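PDB 6AZ5: alpha-amylase from Eubacterium rectale DSM 17629, which probably binds starch through the carbohydrate-binding module of family CBM41 described here, one module of a surface-anchored gut amylase. Local coordinates for residues T6-N11 / N97-Y102; Y42-N47 / H110-I115. One frame throughout, in Å; residues are numbered along the deposited sequence.

Contact 1 (T6-N11 / N97-Y102)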
loop_
_atom_site.group_PDB
_atom_site.type_symbol
_atom_site.label_atom_id
_atom_site.label_comp_id
_atom_site.label_asym_id
_atom_site.label_seq_id
_atom_site.Cartn_x
_atom_site.Cartn_y
_atom_site.Cartn_z
ATOM N N THR A 6 8.697 -1.209 -0.583
ATOM C CA THR A 6 7.750 -0.817 -1.609
ATOM C C THR A 6 6.412 -1.473 -1.311
ATOM O O THR A 6 6.364 -2.616 -0.854
ATOM C CB THR A 6 8.241 -1.231 -3.011
ATOM O OG1 THR A 6 9.518 -0.633 -3.262
ATOM C CG2 THR A 6 7.266 -0.790 -4.080
ATOM N N ILE A 7 5.323 -0.756 -1.545
ATOM C CA ILE A 7 4.015 -1.373 -1.419
ATOM C C ILE A 7 3.163 -1.101 -2.656
ATOM O O ILE A 7 2.967 0.047 -3.067
ATOM C CB ILE A 7 3.291 -0.915 -0.122
ATOM C CG1 ILE A 7 1.845 -1.400 -0.118
ATOM C CG2 ILE A 7 3.351 0.589 0.044
ATOM C CD1 ILE A 7 1.243 -1.436 1.274
ATOM N N TYR A 8 2.701 -2.190 -3.266
ATOM C CA TYR A 8 1.804 -2.142 -4.413
ATOM C C TYR A 8 0.360 -2.277 -3.958
ATOM O O TYR A 8 0.071 -3.032 -3.030
ATOM C CB TYR A 8 2.111 -3.263 -5.405
ATOM C CG TYR A 8 3.510 -3.274 -5.976
ATOM C CD1 TYR A 8 4.201 -2.100 -6.218
ATOM C CD2 TYR A 8 4.133 -4.477 -6.286
ATOM C CE1 TYR A 8 5.480 -2.123 -6.755
ATOM C CE2 TYR A 8 5.407 -4.510 -6.817
ATOM C CZ TYR A 8 6.079 -3.332 -7.045
ATOM O OH TYR A 8 7.347 -3.364 -7.572
ATOM N N TYR A 9 -0.546 -1.562 -4.626
ATOM C CA TYR A 9 -1.971 -1.644 -4.308
ATOM C C TYR A 9 -2.832 -1.818 -5.553
ATOM O O TYR A 9 -2.665 -1.115 -6.551
ATOM C CB TYR A 9 -2.421 -0.399 -3.540
ATOM C CG TYR A 9 -3.918 -0.280 -3.355
ATOM C CD1 TYR A 9 -4.602 -1.111 -2.474
ATOM C CD2 TYR A 9 -4.651 0.680 -4.051
ATOM C CE1 TYR A 9 -5.975 -1.001 -2.299
ATOM C CE2 TYR A 9 -6.022 0.801 -3.878
ATOM C CZ TYR A 9 -6.679 -0.043 -3.003
ATOM O OH TYR A 9 -8.041 0.073 -2.831
ATOM N N TYR A 10 -3.756 -2.766 -5.495
ATOM C CA TYR A 10 -4.646 -2.986 -6.621
ATOM C C TYR A 10 -6.104 -2.873 -6.203
ATOM O O TYR A 10 -6.519 -3.410 -5.173
ATOM C CB TYR A 10 -4.397 -4.354 -7.264
ATOM C CG TYR A 10 -5.367 -4.667 -8.380
ATOM C CD1 TYR A 10 -5.157 -4.184 -9.664
ATOM C CD2 TYR A 10 -6.500 -5.441 -8.147
ATOM C CE1 TYR A 10 -6.049 -4.463 -10.687
ATOM C CE2 TYR A 10 -7.397 -5.726 -9.166
ATOM C CZ TYR A 10 -7.166 -5.235 -10.430
ATOM O OH TYR A 10 -8.053 -5.516 -11.444
ATOM N N ASN A 11 -6.866 -2.159 -7.023
ATOM C CA ASN A 11 -8.308 -2.037 -6.872
ATOM C C ASN A 11 -8.913 -1.935 -8.265
ATOM O O ASN A 11 -8.655 -0.975 -8.991
ATOM C CB ASN A 11 -8.680 -0.819 -6.019
ATOM C CG ASN A 11 -10.162 -0.769 -5.677
ATOM O OD1 ASN A 11 -11.011 -1.171 -6.471
ATOM N ND2 ASN A 11 -10.475 -0.274 -4.490
ATOM N N ASN A 97 14.914 -6.162 -0.798
ATOM C CA ASN A 97 13.947 -5.442 -1.609
ATOM C C ASN A 97 12.540 -5.807 -1.150
ATOM O O ASN A 97 11.788 -6.468 -1.871
ATOM C CB ASN A 97 14.140 -5.760 -3.094
ATOM C CG ASN A 97 13.146 -5.029 -3.987
ATOM O OD1 ASN A 97 12.723 -3.909 -3.685
ATOM N ND2 ASN A 97 12.758 -5.669 -5.087
ATOM N N GLU A 98 12.192 -5.388 0.065
ATOM C CA GLU A 98 10.891 -5.730 0.624
ATOM C C GLU A 98 9.756 -5.131 -0.201
ATOM O O GLU A 98 9.685 -3.922 -0.417
ATOM C CB GLU A 98 10.772 -5.274 2.078
ATOM C CG GLU A 98 9.418 -5.631 2.676
ATOM C CD GLU A 98 9.351 -5.453 4.175
ATOM O OE1 GLU A 98 10.268 -4.844 4.764
ATOM O OE2 GLU A 98 8.365 -5.925 4.768
ATOM N N VAL A 99 8.874 -6.004 -0.661
ATOM C CA VAL A 99 7.715 -5.595 -1.428
ATOM C C VAL A 99 6.453 -6.142 -0.779
ATOM O O VAL A 99 6.389 -7.320 -0.436
ATOM C CB VAL A 99 7.815 -6.081 -2.881
ATOM C CG1 VAL A 99 6.516 -5.830 -3.624
ATOM C CG2 VAL A 99 8.970 -5.384 -3.574
ATOM N N LEU A 100 5.462 -5.276 -0.585
ATOM C CA LEU A 100 4.153 -5.711 -0.111
ATOM C C LEU A 100 3.117 -5.634 -1.232
ATOM O O LEU A 100 3.088 -4.675 -2.009
ATOM C CB LEU A 100 3.707 -4.880 1.092
ATOM C CG LEU A 100 4.199 -5.334 2.474
ATOM C CD1 LEU A 100 3.859 -6.790 2.726
ATOM C CD2 LEU A 100 5.697 -5.092 2.663
ATOM N N TYR A 101 2.286 -6.668 -1.321
ATOM C CA TYR A 101 1.195 -6.701 -2.283
ATOM C C TYR A 101 -0.136 -6.548 -1.570
ATOM O O TYR A 101 -0.586 -7.439 -0.850
ATOM C CB TYR A 101 1.214 -7.992 -3.088
ATOM C CG TYR A 101 2.449 -8.149 -3.933
ATOM C CD1 TYR A 101 2.496 -7.657 -5.230
ATOM C CD2 TYR A 101 3.575 -8.776 -3.427
ATOM C CE1 TYR A 101 3.634 -7.798 -6.001
ATOM C CE2 TYR A 101 4.709 -8.922 -4.187
ATOM C CZ TYR A 101 4.738 -8.432 -5.470
ATOM O OH TYR A 101 5.880 -8.583 -6.218
ATOM N N TYR A 102 -0.753 -5.395 -1.773
ATOM C CA TYR A 102 -1.994 -5.067 -1.111
ATOM C C TYR A 102 -3.116 -5.087 -2.138
ATOM O O TYR A 102 -3.271 -4.162 -2.933
ATOM C CB TYR A 102 -1.865 -3.711 -0.407
ATOM C CG TYR A 102 -3.098 -3.199 0.306
ATOM C CD1 TYR A 102 -4.166 -4.037 0.599
ATOM C CD2 TYR A 102 -3.158 -1.881 0.754
ATOM C CE1 TYR A 102 -5.283 -3.565 1.266
ATOM C CE2 TYR A 102 -4.266 -1.401 1.431
ATOM C CZ TYR A 102 -5.326 -2.250 1.684
ATOM O OH TYR A 102 -6.433 -1.787 2.358
#
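Thr6-Tyr10 and Val99-Tyr102 run side by side as parallel strands, their short axes 4.6 Å apart at the closest, in a register pairing Thr6 with Val99 through Tyr9 with Tyr102. Five backbone hydrogen bonds alternate between the strands, from Thr6 N to Glu98 O (2.9 Å) through to Tyr10 N to Tyr102 O (3.0 Å). Tyr9 CA also makes a CA-H...O contact with Tyr102 O.

On one face, Tyr8 and Tyr101 point the same way, and the Tyr8 edge is turned toward the Tyr101 face in an offset edge-to-face pair, planes at 66°. Tyr8 CD2 comes 3.4 Å from Tyr101 CE1, while Tyr8 CE2 lies 3.6 Å from Val99 CG1. In both tyrosines CG is anti to the carbonyl carbon (chi1 -59° in Tyr8), which keeps the rings side by side.

The other face is buried. Here the Tyr9 edge meets the Tyr102 face, planes at 58°, with Tyr9 CD1 placed over the rim of that face, 3.6 Å from Tyr102 CD2. Ile7 adds apolar contacts: CG1 packs 4.1 Å from Leu100 CB, and CD1 reaches the Tyr102 CB. The phenols do not bond each other: Tyr9 OH pairs with Asn11 ND2 and Asp104, Tyr102 OH with Asp84 and Ala71 N.

Strand 49-58 flanks 3-10 on its other edge. The backbone bonds set the register of the pair, while the hydroxyls of buried Tyr9 and Tyr102, satisfied by Asn11 and by residues beyond the segments, fix the ends of those rings within the apolar face.

Contact 2 (Y42-N47 / H110-I115)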
loop_
_atom_site.group_PDB
_atom_site.type_symbol
_atom_site.label_atom_id
_atom_site.label_comp_id
_atom_site.label_asym_id
_atom_site.label_seq_id
_atom_site.Cartn_x
_atom_site.Cartn_y
_atom_site.Cartn_z
ATOM N N TYR A 42 3.139 0.082 -11.150
ATOM C CA TYR A 42 3.891 -1.109 -11.517
ATOM C C TYR A 42 3.042 -1.990 -12.417
ATOM O O TYR A 42 1.961 -2.425 -12.019
ATOM C CB TYR A 42 4.324 -1.883 -10.274
ATOM C CG TYR A 42 4.760 -3.306 -10.544
ATOM C CD1 TYR A 42 5.918 -3.573 -11.260
ATOM C CD2 TYR A 42 4.027 -4.381 -10.062
ATOM C CE1 TYR A 42 6.328 -4.871 -11.497
ATOM C CE2 TYR A 42 4.430 -5.684 -10.294
ATOM C CZ TYR A 42 5.581 -5.923 -11.010
ATOM O OH TYR A 42 5.986 -7.218 -11.245
ATOM N N TYR A 43 3.517 -2.257 -13.629
ATOM C CA TYR A 43 2.766 -3.141 -14.508
ATOM C C TYR A 43 3.073 -4.600 -14.214
ATOM O O TYR A 43 4.208 -5.056 -14.353
ATOM C CB TYR A 43 3.043 -2.854 -15.975
ATOM C CG TYR A 43 2.191 -3.720 -16.870
ATOM C CD1 TYR A 43 0.811 -3.577 -16.885
ATOM C CD2 TYR A 43 2.759 -4.701 -17.676
ATOM C CE1 TYR A 43 0.020 -4.374 -17.685
ATOM C CE2 TYR A 43 1.974 -5.502 -18.487
ATOM C CZ TYR A 43 0.604 -5.333 -18.484
ATOM O OH TYR A 43 -0.195 -6.124 -19.279
ATOM N N ASP A 44 2.034 -5.321 -13.808
ATOM C CA ASP A 44 2.114 -6.736 -13.491
ATOM C C ASP A 44 1.881 -7.560 -14.751
ATOM O O ASP A 44 0.747 -7.898 -15.073
ATOM C CB ASP A 44 1.077 -7.071 -12.418
ATOM C CG ASP A 44 1.135 -8.509 -11.953
ATOM O OD1 ASP A 44 1.780 -9.350 -12.614
ATOM O OD2 ASP A 44 0.511 -8.796 -10.908
ATOM N N ALA A 45 2.957 -7.899 -15.449
ATOM C CA ALA A 45 2.847 -8.623 -16.710
ATOM C C ALA A 45 2.282 -10.036 -16.536
ATOM O O ALA A 45 1.759 -10.615 -17.489
ATOM C CB ALA A 45 4.200 -8.681 -17.395
ATOM N N GLU A 46 2.387 -10.588 -15.327
ATOM C CA GLU A 46 1.847 -11.922 -15.046
ATOM C C GLU A 46 0.316 -11.917 -14.988
ATOM O O GLU A 46 -0.343 -12.708 -15.666
ATOM C CB GLU A 46 2.415 -12.471 -13.734
ATOM C CG GLU A 46 3.907 -12.786 -13.779
ATOM C CD GLU A 46 4.432 -13.356 -12.465
ATOM O OE1 GLU A 46 3.917 -14.405 -12.021
ATOM O OE2 GLU A 46 5.363 -12.758 -11.878
ATOM N N ASN A 47 -0.244 -11.020 -14.182
ATOM C CA ASN A 47 -1.695 -10.898 -14.060
ATOM C C ASN A 47 -2.308 -9.986 -15.115
ATOM O O ASN A 47 -3.527 -9.832 -15.163
ATOM C CB ASN A 47 -2.062 -10.373 -12.671
ATOM C CG ASN A 47 -1.633 -11.310 -11.564
ATOM O OD1 ASN A 47 -2.003 -12.484 -11.551
ATOM N ND2 ASN A 47 -0.835 -10.803 -10.635
ATOM N N HIS A 110 3.627 -10.385 1.489
ATOM C CA HIS A 110 4.962 -10.278 0.914
ATOM C C HIS A 110 5.116 -11.017 -0.406
ATOM O O HIS A 110 6.062 -10.762 -1.151
ATOM C CB HIS A 110 6.005 -10.785 1.904
ATOM C CG HIS A 110 6.300 -9.823 3.010
ATOM N ND1 HIS A 110 5.707 -9.917 4.252
ATOM C CD2 HIS A 110 7.106 -8.743 3.056
ATOM C CE1 HIS A 110 6.147 -8.938 5.019
ATOM N NE2 HIS A 110 7.000 -8.207 4.318
ATOM N N GLU A 111 4.198 -11.927 -0.705
ATOM C CA GLU A 111 4.283 -12.632 -1.977
ATOM C C GLU A 111 3.168 -12.224 -2.927
ATOM O O GLU A 111 2.020 -12.035 -2.524
ATOM C CB GLU A 111 4.266 -14.140 -1.774
ATOM C CG GLU A 111 4.976 -14.884 -2.897
ATOM C CD GLU A 111 5.545 -16.217 -2.451
ATOM O OE1 GLU A 111 6.095 -16.292 -1.330
ATOM O OE2 GLU A 111 5.438 -17.190 -3.226
ATOM N N LYS A 112 3.535 -12.096 -4.196
ATOM C CA LYS A 112 2.635 -11.644 -5.245
ATOM C C LYS A 112 1.476 -12.610 -5.464
ATOM O O LYS A 112 1.692 -13.779 -5.775
ATOM C CB LYS A 112 3.426 -11.457 -6.535
ATOM C CG LYS A 112 2.614 -11.108 -7.748
ATOM C CD LYS A 112 3.555 -10.829 -8.898
ATOM C CE LYS A 112 2.855 -10.959 -10.223
ATOM N NZ LYS A 112 3.716 -10.464 -11.333
ATOM N N PRO A 113 0.240 -12.116 -5.297
ATOM C CA PRO A 113 -0.975 -12.918 -5.469
ATOM C C PRO A 113 -1.423 -13.041 -6.918
ATOM O O PRO A 113 -0.893 -12.364 -7.799
ATOM C CB PRO A 113 -2.015 -12.149 -4.651
ATOM C CG PRO A 113 -1.567 -10.745 -4.722
ATOM C CD PRO A 113 -0.058 -10.779 -4.761
ATOM N N VAL A 114 -2.401 -13.914 -7.143
ATOM C CA VAL A 114 -2.984 -14.128 -8.458
ATOM C C VAL A 114 -4.230 -13.263 -8.606
ATOM O O VAL A 114 -5.138 -13.322 -7.775
ATOM C CB VAL A 114 -3.365 -15.617 -8.687
ATOM C CG1 VAL A 114 -3.861 -15.825 -10.096
ATOM C CG2 VAL A 114 -2.179 -16.542 -8.409
ATOM N N ILE A 115 -4.267 -12.458 -9.662
ATOM C CA ILE A 115 -5.433 -11.643 -9.983
ATOM C C ILE A 115 -5.944 -12.023 -11.369
ATOM O O ILE A 115 -5.155 -12.278 -12.276
ATOM C CB ILE A 115 -5.096 -10.129 -9.929
ATOM C CG1 ILE A 115 -4.730 -9.728 -8.502
ATOM C CG2 ILE A 115 -6.258 -9.270 -10.433
ATOM C CD1 ILE A 115 -4.094 -8.382 -8.412
#
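Lys112 reaches across from the C-terminal tail to the end of strand 35-44 and the turn after it, and its NZ sits 2.6 Å from Asp44 OD1 in a salt bridge. Its chain runs extended to the tip, CG anti to the backbone N (chi1 175°), which carries the ammonium across to the carboxylate from the opposite direction. NZ meets OD1 from above the carboxylate plane; Asn47 N, 3.1 Å from the same Asp44 OD1, comes from the opposite face in an Asx motif. One oxygen thus serves both the turn and the lysine, while Asp44 OD2 accepts from Trp51 NE1, which helps hold the buried carboxylate.

Asn47 carries the second close part. Its ND2 gives to Pro113 O at 3.2 Å, in the carbonyl plane, and its OD1 accepts from Ile115 N at 2.9 Å. That N-H is straight toward OD1 but lies 74° out of the amide's carbonyl plane, not on a lone pair. The side-chain amide therefore bridges two backbone groups of the tail, with its CG 4.0 Å from Ile115 CB. Trp51 backs this end, touching Pro113 and Ile115.

The solvent side is looser. Glu46 is exposed, and its OE2 makes a salt bridge to Lys112 NZ at 2.9 Å whose hydrogen bond is weak. Tyr42 OH stays 4.0 Å from Lys112 NZ, and exposed Val114 touches Asn47 OD1 mainly with its CA, CG1 lying farther off.

The ammonium of Lys112 lies between a buried and an exposed carboxylate, which would probably favour its protonated form, while the asparagine fixes the tail by paired donor and acceptor bonds to its backbone.

Contacts 1 and 2 have centres 9 Å apart and meet mainly on the side of Tyr8 and Tyr101. After strand 99-103 the chain turns back, and 110-115 runs along the outer edge of that strand and on past Tyr101 toward the turn at 42-47. Tyr101 is the main joint: its CE2 lies 3.4 Å from Lys112 N, and its CB 3.5 Å from Pro113 CD. Tyr8 and Tyr42 stack their rings, joining the first segments of the two contacts. On the side of Leu100 and Tyr102, Glu98 OE2 and His110 NE2, 2.7 Å apart, probably share a hydrogen bond. The segments of the two contacts alternate along the chain, and contact 2 ties the tail to strand 35-44.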